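Local structure of hydroxyglutarate synthase (6W1K) at residues Ile204-Ile207 with Asn211-Asn214. The protein catalyses the iron(II)-dependent decarboxylation and hydroxylation of 2-oxoadipate to (R)-2-hydroxyglutarate in lysine catabolism of rice plastids. Residues are numbered along the deposited sequence; the frame is centred on the assembly and turned at random.
Sequences ISDI and NKFN
The ring of F213 receives the backbone carbonyl of I207 at its edge, in the ring plane: I207 O lies 3.4 Å from F213 CD1 and equally near F213 CB. CG of F213 stands anti to the backbone N (chi1 -170°), which carries the ring out toward I207, whose side chain it crosses at an oblique angle. There the side chains pack as apolar groups, I207 CD1 coming to 4.0 Å from F213 CD1. F268 of strand 258-271 meets the same ring with planes about 45° apart, and V47 of helix 38-51 also touches it. Replacing F213 with an alanine is likely to open a gap beside I207 CD1 and leave the F268 ring without its partner.

On the more exposed flank K212 lays its aliphatic stem against D206, K212 CB sitting 3.4 Å from D206 O. The two side chains cross at about a right angle, and K212 NZ stays 4.5 Å from D206 OD1, too far for a salt bridge, though the opposite charges probably attract. D206 OD2 is instead hydrogen-bonded to Y50 OH of helix 38-51. The contact thus packs the loop after strand 195-199, with its short 3-10 turn, against the first turn of helix 210-219, into which it leads, in a protein of the glyoxalase clan; the F213 side chain lies about 13 Å from the bound nickel.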
loop_
_atom_site.group_PDB
_atom_site.type_symbol
_atom_site.label_atom_id
_atom_site.label_comp_id
_atom_site.label_asym_id
_atom_site.label_seq_id
_atom_site.Cartn_x
_atom_site.Cartn_y
_atom_site.Cartn_z
ATOM N N ILE A 204 4.849 13.277 -16.892
ATOM C CA ILE A 204 5.388 13.839 -18.131
ATOM C C ILE A 204 6.534 14.812 -17.868
ATOM O O ILE A 204 7.488 14.870 -18.639
ATOM C CB ILE A 204 4.264 14.524 -18.937
ATOM C CG1 ILE A 204 3.697 15.711 -18.151
ATOM C CG2 ILE A 204 3.163 13.523 -19.242
ATOM C CD1 ILE A 204 4.273 17.076 -18.529
ATOM N N SER A 205 6.466 15.595 -16.793
ATOM C CA SER A 205 7.472 16.626 -16.567
ATOM C C SER A 205 8.760 15.991 -16.028
ATOM O O SER A 205 8.914 14.769 -15.970
ATOM C CB SER A 205 6.928 17.686 -15.616
ATOM O OG SER A 205 6.904 17.170 -14.299
ATOM N N ASP A 206 9.695 16.830 -15.585
ATOM C CA ASP A 206 10.997 16.336 -15.150
ATOM C C ASP A 206 10.922 15.519 -13.861
ATOM O O ASP A 206 11.846 14.748 -13.578
ATOM C CB ASP A 206 11.962 17.525 -14.990
ATOM C CG ASP A 206 11.661 18.370 -13.755
ATOM O OD1 ASP A 206 12.627 18.830 -13.112
ATOM O OD2 ASP A 206 10.469 18.564 -13.421
ATOM N N ILE A 207 9.847 15.641 -13.084
ATOM C CA ILE A 207 9.740 14.858 -11.860
ATOM C C ILE A 207 9.303 13.426 -12.160
ATOM O O ILE A 207 9.073 12.634 -11.243
ATOM C CB ILE A 207 8.783 15.526 -10.857
ATOM C CG1 ILE A 207 7.385 15.690 -11.451
ATOM C CG2 ILE A 207 9.319 16.901 -10.446
ATOM C CD1 ILE A 207 6.311 15.968 -10.382
ATOM N N ASN A 211 14.523 10.592 -8.684
ATOM C CA ASN A 211 15.467 11.421 -7.942
ATOM C C ASN A 211 15.042 12.882 -7.965
ATOM O O ASN A 211 15.105 13.575 -6.939
ATOM C CB ASN A 211 16.876 11.257 -8.502
ATOM C CG ASN A 211 17.589 10.035 -7.943
ATOM O OD1 ASN A 211 17.495 9.737 -6.749
ATOM N ND2 ASN A 211 18.312 9.323 -8.805
ATOM N N LYS A 212 14.556 13.337 -9.108
ATOM C CA LYS A 212 14.002 14.693 -9.264
ATOM C C LYS A 212 12.712 14.768 -8.450
ATOM O O LYS A 212 12.493 15.769 -7.802
ATOM C CB LYS A 212 13.695 15.004 -10.726
ATOM C CG LYS A 212 14.690 15.922 -11.408
ATOM C CD LYS A 212 15.936 15.217 -11.839
ATOM C CE LYS A 212 16.865 16.105 -12.642
ATOM N NZ LYS A 212 16.317 16.397 -13.986
ATOM N N PHE A 213 11.888 13.723 -8.489
ATOM C CA PHE A 213 10.646 13.700 -7.727
ATOM C C PHE A 213 10.918 13.854 -6.231
ATOM O O PHE A 213 10.268 14.647 -5.547
ATOM C CB PHE A 213 9.869 12.403 -7.977
ATOM C CG PHE A 213 8.479 12.437 -7.415
ATOM C CD1 PHE A 213 7.403 12.757 -8.231
ATOM C CD2 PHE A 213 8.242 12.192 -6.055
ATOM C CE1 PHE A 213 6.131 12.824 -7.724
ATOM C CE2 PHE A 213 6.971 12.282 -5.544
ATOM C CZ PHE A 213 5.904 12.577 -6.387
ATOM N N ASN A 214 11.891 13.105 -5.714
ATOM C CA ASN A 214 12.213 13.198 -4.292
ATOM C C ASN A 214 12.601 14.617 -3.896
ATOM O O ASN A 214 12.186 15.111 -2.837
ATOM C CB ASN A 214 13.333 12.223 -3.946
ATOM C CG ASN A 214 12.849 10.799 -3.869
ATOM O OD1 ASN A 214 11.645 10.537 -3.885
ATOM N ND2 ASN A 214 13.780 9.864 -3.817
#